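Local atomic coordinates of yeast glycogen phosphorylase (PDB entry 1YGP), a protein that belongs to the carbohydrate phosphorylase family, is built on the two-domain GT-B fold and carries pyridoxal-5'-phosphate. Residues A[773-784]-A[815-825]; A[197-205]-A[666-674]. One frame throughout, in Å; residues are numbered along the deposited sequence.

Contact 1 of 2, residues A[773-784]-A[815-825]; sequences HQYHPQDLPSSL and GDYYLVSDDFE
Leu784 and Phe824 form the apolar end of this contact, where the first turn of helix 782-790 lies against the start of helix 820-840. Following Leu784 outward, CB lies over the rim of the Phe824 ring, 3.8 Å from its CD2. CG, anti to the backbone N (chi1 -172°), carries the branch toward helix 820-840, and its two methyls go to different neighbours. CD1 sits over the middle of the Phe824 ring, 3.8 Å from its centroid and 7° off the normal, a CH-pi contact; CD2 turns instead to Ser821 CA, 3.7 Å away. A branched leucine suits this place, since one methyl covers the ring while the other rests on the backbone and CB of a small serine.

Next to this pair, Ser783 OG donates to Glu825 OE2 at 3.0 Å, meeting the carboxylate on its anti side; the glutamate chain bends at chi2 to bring its tip there.

The other end is polar. The carbonyl O of Gly815 lies over a face of the His773 imidazole, 3.1 Å from CG, and Asp822 OD2 comes to the ring edge in its plane, 3.0 Å from CE1. Asp816 OD2 lies 3.5 Å from His773 NE2, at an angle too poor for a hydrogen bond. The positive phi of Gly815 suits a residue without a side chain. His773 ND1 bonds back to Leu769 O in its own helix. Asp816 faces the start of helix 820-840: OD1 takes Val820 N with its syn lone pair, while OD2 receives both Ser821 OG (2.6 Å) and Ser821 N from one face of its plane. These two amides, the hydroxyl and the helix N terminus would probably stabilise the aspartate anion, and two carboxylates close to His773 may raise its proton affinity.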
ATOM      1  N   HIS A 773       7.567  54.866  -8.228  1.00 36.06           N
ATOM      2  CA  HIS A 773       8.188  54.365  -7.018  1.00 33.00           C
ATOM      3  C   HIS A 773       9.684  54.391  -7.106  1.00 35.59           C
ATOM      4  O   HIS A 773      10.336  54.632  -6.087  1.00 38.14           O
ATOM      5  CB  HIS A 773       7.824  52.947  -6.737  1.00 28.81           C
ATOM      6  CG  HIS A 773       6.727  52.836  -5.722  1.00 26.81           C
ATOM      7  ND1 HIS A 773       5.447  52.616  -5.963  1.00 30.46           N
ATOM      8  CD2 HIS A 773       6.911  52.921  -4.368  1.00 28.35           C
ATOM      9  CE1 HIS A 773       4.841  52.557  -4.810  1.00 29.07           C
ATOM     10  NE2 HIS A 773       5.722  52.740  -3.855  1.00 33.33           N
ATOM     11  N   GLN A 774      10.206  54.133  -8.306  1.00 34.14           N
ATOM     12  CA  GLN A 774      11.642  54.034  -8.453  1.00 35.39           C
ATOM     13  C   GLN A 774      12.230  55.319  -8.977  1.00 33.74           C
ATOM     14  O   GLN A 774      13.040  55.945  -8.306  1.00 31.98           O
ATOM     15  CB  GLN A 774      12.016  52.894  -9.416  1.00 34.77           C
ATOM     16  N   TYR A 775      11.777  55.776 -10.144  1.00 39.15           N
ATOM     17  CA  TYR A 775      12.385  56.926 -10.788  1.00 41.96           C
ATOM     18  C   TYR A 775      11.690  58.263 -10.514  1.00 43.50           C
ATOM     19  O   TYR A 775      11.715  59.144 -11.375  1.00 48.40           O
ATOM     20  CB  TYR A 775      12.443  56.647 -12.303  1.00 37.76           C
ATOM     21  N   HIS A 776      11.064  58.438  -9.345  1.00 41.78           N
ATOM     22  CA  HIS A 776      10.447  59.687  -8.891  1.00 46.05           C
ATOM     23  C   HIS A 776       9.753  59.489  -7.524  1.00 48.33           C
ATOM     24  O   HIS A 776       8.606  59.926  -7.321  1.00 49.11           O
ATOM     25  CB  HIS A 776       9.379  60.204  -9.898  1.00 45.84           C
ATOM     26  N   PRO A 777      10.366  58.824  -6.527  1.00 46.50           N
ATOM     27  CA  PRO A 777       9.688  58.437  -5.301  1.00 46.59           C
ATOM     28  C   PRO A 777       9.040  59.534  -4.468  1.00 49.35           C
ATOM     29  O   PRO A 777       9.580  60.620  -4.251  1.00 50.91           O
ATOM     30  CB  PRO A 777      10.736  57.699  -4.529  1.00 45.10           C
ATOM     31  CG  PRO A 777      12.003  58.397  -4.931  1.00 43.06           C
ATOM     32  CD  PRO A 777      11.792  58.529  -6.425  1.00 43.31           C
ATOM     33  N   GLN A 778       7.817  59.237  -4.045  1.00 51.02           N
ATOM     34  CA  GLN A 778       7.122  60.036  -3.053  1.00 49.72           C
ATOM     35  C   GLN A 778       7.526  59.423  -1.698  1.00 51.52           C
ATOM     36  O   GLN A 778       8.597  58.806  -1.589  1.00 53.29           O
ATOM     37  CB  GLN A 778       5.631  59.900  -3.289  1.00 46.40           C
ATOM     38  N   ASP A 779       6.729  59.475  -0.629  1.00 53.23           N
ATOM     39  CA  ASP A 779       7.134  58.888   0.645  1.00 55.44           C
ATOM     40  C   ASP A 779       6.015  57.986   1.159  1.00 55.12           C
ATOM     41  O   ASP A 779       4.889  58.022   0.642  1.00 58.39           O
ATOM     42  CB  ASP A 779       7.406  59.990   1.683  1.00 55.48           C
ATOM     43  N   LEU A 780       6.311  57.155   2.160  1.00 51.11           N
ATOM     44  CA  LEU A 780       5.314  56.264   2.739  1.00 45.72           C
ATOM     45  C   LEU A 780       4.315  57.049   3.587  1.00 42.43           C
ATOM     46  O   LEU A 780       4.699  58.016   4.248  1.00 44.06           O
ATOM     47  CB  LEU A 780       5.979  55.210   3.626  1.00 40.04           C
ATOM     48  CG  LEU A 780       7.053  54.361   2.994  1.00 34.91           C
ATOM     49  CD1 LEU A 780       7.600  53.432   4.051  1.00 39.72           C
ATOM     50  CD2 LEU A 780       6.497  53.589   1.815  1.00 35.05           C
ATOM     51  N   PRO A 781       3.033  56.686   3.616  1.00 38.55           N
ATOM     52  CA  PRO A 781       2.049  57.241   4.539  1.00 36.78           C
ATOM     53  C   PRO A 781       2.439  57.039   5.996  1.00 36.68           C
ATOM     54  O   PRO A 781       2.838  55.925   6.347  1.00 38.26           O
ATOM     55  CB  PRO A 781       0.777  56.523   4.185  1.00 34.79           C
ATOM     56  CG  PRO A 781       0.986  56.118   2.751  1.00 36.69           C
ATOM     57  CD  PRO A 781       2.432  55.703   2.727  1.00 34.20           C
ATOM     58  N   SER A 782       2.296  58.010   6.893  1.00 38.42           N
ATOM     59  CA  SER A 782       2.583  57.829   8.314  1.00 42.73           C
ATOM     60  C   SER A 782       2.031  56.544   8.934  1.00 42.47           C
ATOM     61  O   SER A 782       2.723  55.874   9.701  1.00 42.83           O
ATOM     62  CB  SER A 782       2.028  58.999   9.102  1.00 45.11           C
ATOM     63  OG  SER A 782       2.353  60.217   8.449  1.00 53.01           O
ATOM     64  N   SER A 783       0.822  56.142   8.545  1.00 40.53           N
ATOM     65  CA  SER A 783       0.142  54.959   9.054  1.00 36.66           C
ATOM     66  C   SER A 783       0.969  53.701   8.867  1.00 36.33           C
ATOM     67  O   SER A 783       1.286  52.956   9.804  1.00 37.62           O
ATOM     68  CB  SER A 783      -1.181  54.851   8.321  1.00 35.65           C
ATOM     69  OG  SER A 783      -1.013  55.323   6.983  1.00 32.04           O
ATOM     70  N   LEU A 784       1.382  53.569   7.605  1.00 34.93           N
ATOM     71  CA  LEU A 784       2.202  52.457   7.186  1.00 32.88           C
ATOM     72  C   LEU A 784       3.565  52.594   7.826  1.00 34.00           C
ATOM     73  O   LEU A 784       4.125  51.598   8.293  1.00 35.08           O
ATOM     74  CB  LEU A 784       2.377  52.428   5.680  1.00 26.60           C
ATOM     75  CG  LEU A 784       3.064  51.185   5.176  1.00 23.75           C
ATOM     76  CD1 LEU A 784       2.191  49.993   5.514  1.00 22.47           C
ATOM     77  CD2 LEU A 784       3.285  51.268   3.680  1.00 25.14           C
ATOM     78  N   GLY A 815      11.369  49.719  -4.351  1.00 33.81           N
ATOM     79  CA  GLY A 815      10.268  50.201  -5.150  1.00 32.43           C
ATOM     80  C   GLY A 815       8.876  49.693  -4.822  1.00 28.55           C
ATOM     81  O   GLY A 815       7.991  50.045  -5.603  1.00 29.79           O
ATOM     82  N   ASP A 816       8.625  48.944  -3.739  1.00 24.16           N
ATOM     83  CA  ASP A 816       7.320  48.412  -3.398  1.00 23.40           C
ATOM     84  C   ASP A 816       6.491  47.999  -4.622  1.00 25.13           C
ATOM     85  O   ASP A 816       5.409  48.529  -4.937  1.00 24.85           O
ATOM     86  CB  ASP A 816       6.591  49.455  -2.552  1.00 26.06           C
ATOM     87  CG  ASP A 816       5.163  49.100  -2.129  1.00 31.36           C
ATOM     88  OD1 ASP A 816       4.910  48.049  -1.537  1.00 32.78           O
ATOM     89  OD2 ASP A 816       4.280  49.890  -2.434  1.00 35.52           O
ATOM     90  N   TYR A 817       7.049  47.010  -5.329  1.00 21.94           N
ATOM     91  CA  TYR A 817       6.436  46.452  -6.516  1.00 15.31           C
ATOM     92  C   TYR A 817       4.993  45.976  -6.351  1.00 15.02           C
ATOM     93  O   TYR A 817       4.307  45.875  -7.349  1.00 16.97           O
ATOM     94  CB  TYR A 817       7.312  45.317  -6.982  1.00 14.07           C
ATOM     95  CG  TYR A 817       6.968  44.764  -8.359  1.00 23.89           C
ATOM     96  CD1 TYR A 817       7.301  45.483  -9.516  1.00 26.09           C
ATOM     97  CD2 TYR A 817       6.342  43.522  -8.471  1.00 25.40           C
ATOM     98  CE1 TYR A 817       7.020  44.962 -10.783  1.00 28.86           C
ATOM     99  CE2 TYR A 817       6.057  42.998  -9.733  1.00 32.92           C
ATOM    100  CZ  TYR A 817       6.402  43.715 -10.882  1.00 34.21           C
ATOM    101  OH  TYR A 817       6.168  43.152 -12.125  1.00 37.39           O
ATOM    102  N   TYR A 818       4.418  45.649  -5.191  1.00 15.39           N
ATOM    103  CA  TYR A 818       3.034  45.187  -5.140  1.00 14.59           C
ATOM    104  C   TYR A 818       2.085  46.240  -4.615  1.00 19.24           C
ATOM    105  O   TYR A 818       0.984  45.932  -4.136  1.00 25.19           O
ATOM    106  CB  TYR A 818       2.934  43.957  -4.266  1.00 14.10           C
ATOM    107  CG  TYR A 818       3.776  42.842  -4.834  1.00 14.17           C
ATOM    108  CD1 TYR A 818       3.339  42.169  -5.964  1.00 11.59           C
ATOM    109  CD2 TYR A 818       5.007  42.543  -4.250  1.00 15.76           C
ATOM    110  CE1 TYR A 818       4.155  41.190  -6.513  1.00 15.83           C
ATOM    111  CE2 TYR A 818       5.824  41.561  -4.803  1.00 12.84           C
ATOM    112  CZ  TYR A 818       5.383  40.894  -5.928  1.00 14.73           C
ATOM    113  OH  TYR A 818       6.152  39.888  -6.462  1.00 23.88           O
ATOM    114  N   LEU A 819       2.538  47.500  -4.630  1.00 17.16           N
ATOM    115  CA  LEU A 819       1.730  48.643  -4.247  1.00 10.66           C
ATOM    116  C   LEU A 819       1.074  48.593  -2.867  1.00 10.27           C
ATOM    117  O   LEU A 819      -0.057  49.057  -2.674  1.00 13.81           O
ATOM    118  CB  LEU A 819       0.650  48.873  -5.328  1.00  9.22           C
ATOM    119  CG  LEU A 819       0.959  49.470  -6.710  1.00  9.85           C
ATOM    120  CD1 LEU A 819       2.056  48.700  -7.411  1.00  6.70           C
ATOM    121  CD2 LEU A 819      -0.300  49.382  -7.585  1.00  6.90           C
ATOM    122  N   VAL A 820       1.794  48.124  -1.849  1.00  7.79           N
ATOM    123  CA  VAL A 820       1.236  48.137  -0.498  1.00 13.03           C
ATOM    124  C   VAL A 820       1.031  49.581  -0.016  1.00 17.31           C
ATOM    125  O   VAL A 820      -0.046  49.932   0.472  1.00 15.24           O
ATOM    126  CB  VAL A 820       2.169  47.373   0.488  1.00  9.89           C
ATOM    127  CG1 VAL A 820       1.731  47.529   1.948  1.00  3.13           C
ATOM    128  CG2 VAL A 820       2.086  45.886   0.154  1.00  8.27           C
ATOM    129  N   SER A 821       2.034  50.445  -0.208  1.00 21.21           N
ATOM    130  CA  SER A 821       1.974  51.833   0.218  1.00 23.76           C
ATOM    131  C   SER A 821       0.790  52.575  -0.385  1.00 26.85           C
ATOM    132  O   SER A 821       0.058  53.306   0.300  1.00 26.70           O
ATOM    133  CB  SER A 821       3.239  52.575  -0.191  1.00 26.44           C
ATOM    134  OG  SER A 821       4.340  51.753  -0.604  1.00 23.95           O
ATOM    135  N   ASP A 822       0.574  52.262  -1.669  1.00 26.63           N
ATOM    136  CA  ASP A 822      -0.430  52.969  -2.453  1.00 31.15           C
ATOM    137  C   ASP A 822      -1.837  52.669  -1.981  1.00 31.41           C
ATOM    138  O   ASP A 822      -2.670  53.567  -1.783  1.00 33.61           O
ATOM    139  CB  ASP A 822      -0.282  52.591  -3.921  1.00 33.66           C
ATOM    140  CG  ASP A 822       1.144  52.852  -4.401  1.00 40.59           C
ATOM    141  OD1 ASP A 822       1.484  53.995  -4.717  1.00 43.59           O
ATOM    142  OD2 ASP A 822       1.925  51.906  -4.433  1.00 41.52           O
ATOM    143  N   ASP A 823      -2.061  51.385  -1.707  1.00 27.07           N
ATOM    144  CA  ASP A 823      -3.381  50.975  -1.296  1.00 22.23           C
ATOM    145  C   ASP A 823      -3.604  51.033   0.201  1.00 21.03           C
ATOM    146  O   ASP A 823      -4.767  50.938   0.615  1.00 21.11           O
ATOM    147  CB  ASP A 823      -3.632  49.559  -1.850  1.00 16.86           C
ATOM    148  CG  ASP A 823      -3.626  49.467  -3.372  1.00 17.64           C
ATOM    149  OD1 ASP A 823      -3.710  50.477  -4.074  1.00 18.53           O
ATOM    150  OD2 ASP A 823      -3.552  48.366  -3.884  1.00 17.60           O
ATOM    151  N   PHE A 824      -2.588  51.288   1.035  1.00 23.41           N
ATOM    152  CA  PHE A 824      -2.766  51.186   2.483  1.00 27.38           C
ATOM    153  C   PHE A 824      -3.885  52.042   3.054  1.00 29.87           C
ATOM    154  O   PHE A 824      -4.781  51.538   3.741  1.00 32.83           O
ATOM    155  CB  PHE A 824      -1.473  51.537   3.231  1.00 22.45           C
ATOM    156  CG  PHE A 824      -1.490  50.959   4.647  1.00 18.53           C
ATOM    157  CD1 PHE A 824      -1.623  49.575   4.833  1.00 18.35           C
ATOM    158  CD2 PHE A 824      -1.413  51.803   5.762  1.00 17.75           C
ATOM    159  CE1 PHE A 824      -1.688  49.042   6.129  1.00 20.13           C
ATOM    160  CE2 PHE A 824      -1.479  51.250   7.050  1.00 17.47           C
ATOM    161  CZ  PHE A 824      -1.619  49.873   7.243  1.00 12.22           C
ATOM    162  N   GLU A 825      -3.905  53.326   2.709  1.00 32.58           N
ATOM    163  CA  GLU A 825      -4.922  54.219   3.227  1.00 32.30           C
ATOM    164  C   GLU A 825      -6.339  53.898   2.780  1.00 28.68           C
ATOM    165  O   GLU A 825      -7.274  53.978   3.575  1.00 28.33           O
ATOM    166  CB  GLU A 825      -4.537  55.640   2.838  1.00 42.68           C
ATOM    167  CG  GLU A 825      -3.690  56.318   3.922  1.00 51.76           C
ATOM    168  CD  GLU A 825      -4.398  56.348   5.278  1.00 61.28           C
ATOM    169  OE1 GLU A 825      -5.486  56.930   5.376  1.00 65.39           O
ATOM    170  OE2 GLU A 825      -3.867  55.772   6.230  1.00 65.65           O
TER

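Contact 2 of 2, residues A[197-205]-A[666-674]; sequences AQKIIDGYQ and LIIKLINCV
A tight two-residue beta-hairpin, strands 197-201 and 204-208 joined by a type I' turn from Ile201 to Tyr204, sets Gly203 of its tip against Lys669 on helix 662-678. Both central residues of such a turn have positive phi, a conformation natural to Gly203, which also has no side chain to obstruct the lysine passing close by.

The carbonyl O of Gly203 is the polar focus. Asn672 ND2 donates to it at 2.9 Å, approaching from above the carbonyl plane with an N-H...O angle of 136°, so the bond is noticeably bent. Lys669 adds a CA-H...O contact to that oxygen, CA to O 3.2 Å. Asparagine fits here because its short side chain brings an amide N-H within reach of the turn's carbonyl.

Lys669 is used along its whole length. CG leaves anti to the backbone N, and the bend at chi2 (56°) carries the chain across the Tyr204 ring: CD stands over one face, 3.7 Å from the centroid, in a CH-pi contact. A further bend at chi4 brings NZ to Tyr204 OH at 3.0 Å, a weak hydrogen bond, and Glu803 lies near both groups as a weak partner.

Deeper in, Ile668 CG2 packs on Ile200 CD1 at 3.9 Å. Ile668 CD1 lies against the side-chain amides of Gln198 and Gln205, where Gln205 NE2 donates to Gln198 OE1 (2.8 Å) across the hairpin; Gln198 NE2 and Gln205 NE2 also bond to the carbonyls of Gly655 and Ser657. Phe692 of strand 688-693 touches Gln198, Ile200 and Asn672 alike. Helix 662-678 thus carries the hairpin on one flank, while its Leu670 and Ile671 pack on Val619 of helix 615-634 and Ile671 also meets Val690 of strand 688-693.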
ATOM      1  N   ALA A 197       2.424  18.430   3.418  1.00  4.02           N
ATOM      2  CA  ALA A 197       1.453  18.777   4.423  1.00  5.86           C
ATOM      3  C   ALA A 197       2.173  19.731   5.367  1.00 11.39           C
ATOM      4  O   ALA A 197       3.381  19.619   5.626  1.00 12.17           O
ATOM      5  CB  ALA A 197       1.028  17.530   5.156  1.00  4.67           C
ATOM      6  N   GLN A 198       1.419  20.688   5.881  1.00 12.58           N
ATOM      7  CA  GLN A 198       1.968  21.785   6.646  1.00 13.94           C
ATOM      8  C   GLN A 198       1.752  21.665   8.154  1.00 16.50           C
ATOM      9  O   GLN A 198       0.620  21.465   8.629  1.00 17.09           O
ATOM     10  CB  GLN A 198       1.336  23.077   6.089  1.00 13.90           C
ATOM     11  CG  GLN A 198       1.586  24.284   6.964  1.00 11.06           C
ATOM     12  CD  GLN A 198       1.120  25.592   6.391  1.00 12.11           C
ATOM     13  OE1 GLN A 198       1.874  26.298   5.722  1.00 13.85           O
ATOM     14  NE2 GLN A 198      -0.114  25.983   6.662  1.00 11.12           N
ATOM     15  N   LYS A 199       2.836  21.805   8.910  1.00 14.75           N
ATOM     16  CA  LYS A 199       2.722  21.901  10.344  1.00 14.31           C
ATOM     17  C   LYS A 199       3.284  23.271  10.649  1.00 13.68           C
ATOM     18  O   LYS A 199       4.260  23.678  10.011  1.00 12.08           O
ATOM     19  CB  LYS A 199       3.563  20.865  11.081  1.00 20.58           C
ATOM     20  CG  LYS A 199       3.410  19.467  10.545  1.00 29.55           C
ATOM     21  CD  LYS A 199       3.780  18.457  11.602  1.00 37.11           C
ATOM     22  CE  LYS A 199       3.163  17.098  11.220  1.00 43.63           C
ATOM     23  NZ  LYS A 199       1.706  17.139  11.126  1.00 45.00           N
ATOM     24  N   ILE A 200       2.694  24.057  11.546  1.00 13.61           N
ATOM     25  CA  ILE A 200       3.327  25.300  11.927  1.00 15.33           C
ATOM     26  C   ILE A 200       4.115  25.009  13.207  1.00 20.57           C
ATOM     27  O   ILE A 200       3.557  24.882  14.293  1.00 22.99           O
ATOM     28  CB  ILE A 200       2.262  26.370  12.137  1.00 12.10           C
ATOM     29  CG1 ILE A 200       1.510  26.638  10.847  1.00 15.40           C
ATOM     30  CG2 ILE A 200       2.945  27.645  12.605  1.00 14.33           C
ATOM     31  CD1 ILE A 200       2.410  27.179   9.707  1.00 10.98           C
ATOM     32  N   ILE A 201       5.427  24.839  13.110  1.00 25.52           N
ATOM     33  CA  ILE A 201       6.281  24.528  14.239  1.00 28.76           C
ATOM     34  C   ILE A 201       7.001  25.806  14.566  1.00 32.40           C
ATOM     35  O   ILE A 201       7.710  26.396  13.751  1.00 35.34           O
ATOM     36  CB  ILE A 201       7.221  23.389  13.819  1.00 30.02           C
ATOM     37  CG1 ILE A 201       6.514  22.143  14.294  1.00 32.26           C
ATOM     38  CG2 ILE A 201       8.644  23.490  14.355  1.00 27.17           C
ATOM     39  CD1 ILE A 201       7.117  20.845  13.742  1.00 36.16           C
ATOM     40  N   ASP A 202       6.686  26.277  15.767  1.00 35.43           N
ATOM     41  CA  ASP A 202       7.270  27.491  16.333  1.00 35.74           C
ATOM     42  C   ASP A 202       7.017  28.738  15.503  1.00 30.82           C
ATOM     43  O   ASP A 202       7.862  29.614  15.356  1.00 28.12           O
ATOM     44  CB  ASP A 202       8.778  27.282  16.513  1.00 40.82           C
ATOM     45  CG  ASP A 202       9.342  28.170  17.595  1.00 46.21           C
ATOM     46  OD1 ASP A 202       8.946  27.992  18.752  1.00 50.81           O
ATOM     47  OD2 ASP A 202      10.160  29.031  17.266  1.00 51.26           O
ATOM     48  N   GLY A 203       5.819  28.795  14.928  1.00 30.80           N
ATOM     49  CA  GLY A 203       5.403  29.933  14.120  1.00 27.77           C
ATOM     50  C   GLY A 203       5.889  29.879  12.679  1.00 25.07           C
ATOM     51  O   GLY A 203       5.587  30.768  11.873  1.00 23.11           O
ATOM     52  N   TYR A 204       6.625  28.825  12.358  1.00 19.41           N
ATOM     53  CA  TYR A 204       7.139  28.602  11.032  1.00 20.15           C
ATOM     54  C   TYR A 204       6.410  27.447  10.372  1.00 18.28           C
ATOM     55  O   TYR A 204       5.864  26.585  11.048  1.00 22.19           O
ATOM     56  CB  TYR A 204       8.599  28.264  11.111  1.00 23.65           C
ATOM     57  CG  TYR A 204       9.443  29.410  11.616  1.00 22.33           C
ATOM     58  CD1 TYR A 204       9.908  30.365  10.714  1.00 23.70           C
ATOM     59  CD2 TYR A 204       9.742  29.494  12.961  1.00 19.05           C
ATOM     60  CE1 TYR A 204      10.682  31.421  11.165  1.00 21.69           C
ATOM     61  CE2 TYR A 204      10.514  30.545  13.408  1.00 22.37           C
ATOM     62  CZ  TYR A 204      10.974  31.497  12.510  1.00 22.22           C
ATOM     63  OH  TYR A 204      11.731  32.546  12.963  1.00 33.35           O
ATOM     64  N   GLN A 205       6.376  27.390   9.057  1.00 15.10           N
ATOM     65  CA  GLN A 205       5.751  26.296   8.351  1.00 12.54           C
ATOM     66  C   GLN A 205       6.811  25.218   8.249  1.00 12.15           C
ATOM     67  O   GLN A 205       7.952  25.514   7.892  1.00 12.05           O
ATOM     68  CB  GLN A 205       5.342  26.734   6.947  1.00 13.23           C
ATOM     69  CG  GLN A 205       4.853  25.602   6.061  1.00  9.21           C
ATOM     70  CD  GLN A 205       4.933  25.878   4.573  1.00  9.34           C
ATOM     71  OE1 GLN A 205       5.881  25.477   3.932  1.00 12.40           O
ATOM     72  NE2 GLN A 205       4.005  26.519   3.891  1.00  6.46           N
ATOM     73  N   LEU A 666       8.357  34.142   5.588  1.00 17.19           N
ATOM     74  CA  LEU A 666       8.462  35.197   6.596  1.00 16.94           C
ATOM     75  C   LEU A 666       7.086  35.690   6.944  1.00 17.27           C
ATOM     76  O   LEU A 666       6.812  35.909   8.128  1.00 17.97           O
ATOM     77  CB  LEU A 666       9.209  36.453   6.157  1.00 16.06           C
ATOM     78  CG  LEU A 666      10.690  36.590   6.423  1.00 24.91           C
ATOM     79  CD1 LEU A 666      11.193  37.930   5.908  1.00 24.88           C
ATOM     80  CD2 LEU A 666      10.934  36.482   7.923  1.00 28.08           C
ATOM     81  N   ILE A 667       6.201  35.810   5.941  1.00 14.85           N
ATOM     82  CA  ILE A 667       4.898  36.372   6.200  1.00 14.59           C
ATOM     83  C   ILE A 667       4.126  35.447   7.131  1.00 20.23           C
ATOM     84  O   ILE A 667       3.436  35.933   8.043  1.00 24.47           O
ATOM     85  CB  ILE A 667       4.174  36.602   4.867  1.00 10.98           C
ATOM     86  CG1 ILE A 667       4.908  37.718   4.118  1.00  7.66           C
ATOM     87  CG2 ILE A 667       2.710  36.992   5.106  1.00 11.66           C
ATOM     88  CD1 ILE A 667       4.361  38.114   2.725  1.00  7.97           C
ATOM     89  N   ILE A 668       4.300  34.126   7.007  1.00 18.13           N
ATOM     90  CA  ILE A 668       3.630  33.215   7.925  1.00 11.31           C
ATOM     91  C   ILE A 668       4.175  33.446   9.323  1.00 11.86           C
ATOM     92  O   ILE A 668       3.353  33.521  10.239  1.00 17.70           O
ATOM     93  CB  ILE A 668       3.840  31.756   7.463  1.00  6.28           C
ATOM     94  CG1 ILE A 668       3.118  31.531   6.124  1.00  3.38           C
ATOM     95  CG2 ILE A 668       3.296  30.804   8.504  1.00  2.00           C
ATOM     96  CD1 ILE A 668       3.219  30.140   5.475  1.00  2.00           C
ATOM     97  N   LYS A 669       5.484  33.646   9.541  1.00 11.67           N
ATOM     98  CA  LYS A 669       6.007  33.836  10.892  1.00 12.66           C
ATOM     99  C   LYS A 669       5.445  35.130  11.461  1.00 17.26           C
ATOM    100  O   LYS A 669       4.943  35.152  12.592  1.00 16.97           O
ATOM    101  CB  LYS A 669       7.540  33.907  10.898  1.00 12.73           C
ATOM    102  CG  LYS A 669       8.211  34.120  12.261  1.00 10.42           C
ATOM    103  CD  LYS A 669       7.737  33.020  13.195  1.00 22.96           C
ATOM    104  CE  LYS A 669       8.046  33.199  14.680  1.00 24.95           C
ATOM    105  NZ  LYS A 669       9.463  33.037  14.932  1.00 28.61           N
ATOM    106  N   LEU A 670       5.422  36.176  10.635  1.00 18.13           N
ATOM    107  CA  LEU A 670       4.927  37.470  11.043  1.00 19.17           C
ATOM    108  C   LEU A 670       3.485  37.405  11.506  1.00 18.23           C
ATOM    109  O   LEU A 670       3.210  37.995  12.559  1.00 20.61           O
ATOM    110  CB  LEU A 670       5.079  38.447   9.878  1.00 23.90           C
ATOM    111  CG  LEU A 670       5.177  39.972  10.074  1.00 24.18           C
ATOM    112  CD1 LEU A 670       4.016  40.590   9.306  1.00 20.81           C
ATOM    113  CD2 LEU A 670       5.206  40.367  11.556  1.00 20.20           C
ATOM    114  N   ILE A 671       2.590  36.671  10.822  1.00 18.40           N
ATOM    115  CA  ILE A 671       1.190  36.544  11.231  1.00 16.16           C
ATOM    116  C   ILE A 671       1.155  35.887  12.602  1.00 19.73           C
ATOM    117  O   ILE A 671       0.466  36.360  13.512  1.00 21.46           O
ATOM    118  CB  ILE A 671       0.391  35.680  10.244  1.00 11.19           C
ATOM    119  CG1 ILE A 671       0.367  36.304   8.859  1.00 16.34           C
ATOM    120  CG2 ILE A 671      -1.037  35.578  10.728  1.00 11.70           C
ATOM    121  CD1 ILE A 671      -0.089  35.386   7.686  1.00 11.22           C
ATOM    122  N   ASN A 672       1.973  34.851  12.784  1.00 21.08           N
ATOM    123  CA  ASN A 672       2.043  34.116  14.044  1.00 21.59           C
ATOM    124  C   ASN A 672       2.564  34.939  15.209  1.00 16.38           C
ATOM    125  O   ASN A 672       2.084  34.830  16.342  1.00 11.79           O
ATOM    126  CB  ASN A 672       2.912  32.878  13.856  1.00 25.51           C
ATOM    127  CG  ASN A 672       2.173  31.810  13.061  1.00 25.49           C
ATOM    128  OD1 ASN A 672       1.041  31.452  13.391  1.00 20.40           O
ATOM    129  ND2 ASN A 672       2.758  31.256  12.006  1.00 20.04           N
ATOM    130  N   CYS A 673       3.498  35.824  14.923  1.00 11.86           N
ATOM    131  CA  CYS A 673       3.988  36.749  15.913  1.00 17.85           C
ATOM    132  C   CYS A 673       2.910  37.767  16.325  1.00 23.00           C
ATOM    133  O   CYS A 673       2.657  38.010  17.523  1.00 24.19           O
ATOM    134  CB  CYS A 673       5.194  37.456  15.347  1.00 16.58           C
ATOM    135  SG  CYS A 673       6.572  36.318  15.040  1.00 32.90           S
ATOM    136  N   VAL A 674       2.229  38.387  15.348  1.00 21.85           N
ATOM    137  CA  VAL A 674       1.160  39.333  15.633  1.00 17.93           C
ATOM    138  C   VAL A 674       0.149  38.624  16.522  1.00 19.92           C
ATOM    139  O   VAL A 674      -0.190  39.140  17.583  1.00 23.14           O
ATOM    140  CB  VAL A 674       0.500  39.777  14.320  1.00 17.34           C
ATOM    141  CG1 VAL A 674      -0.737  40.634  14.586  1.00 18.46           C
ATOM    142  CG2 VAL A 674       1.512  40.571  13.522  1.00 15.11           C
TER

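From the N terminus, the chain first reaches the hairpin at 197-205, just after strand 184-189 of the nine-stranded sheet. It then completes that sheet, enters the six-stranded parallel sheet and returns at 666-674, so contact 2 closes a loop of 460 residues and ties the two halves of the GT-B fold together. Contact 1 opens only later: residues 773-784 and 815-825 close a short loop of 30 residues, half of them helical, within the second half. The two loops therefore follow in series, neither nesting nor crossing. Their centres lie about 26 Å apart and the contacts do not touch, yet helix 615-634 packs on residues of both.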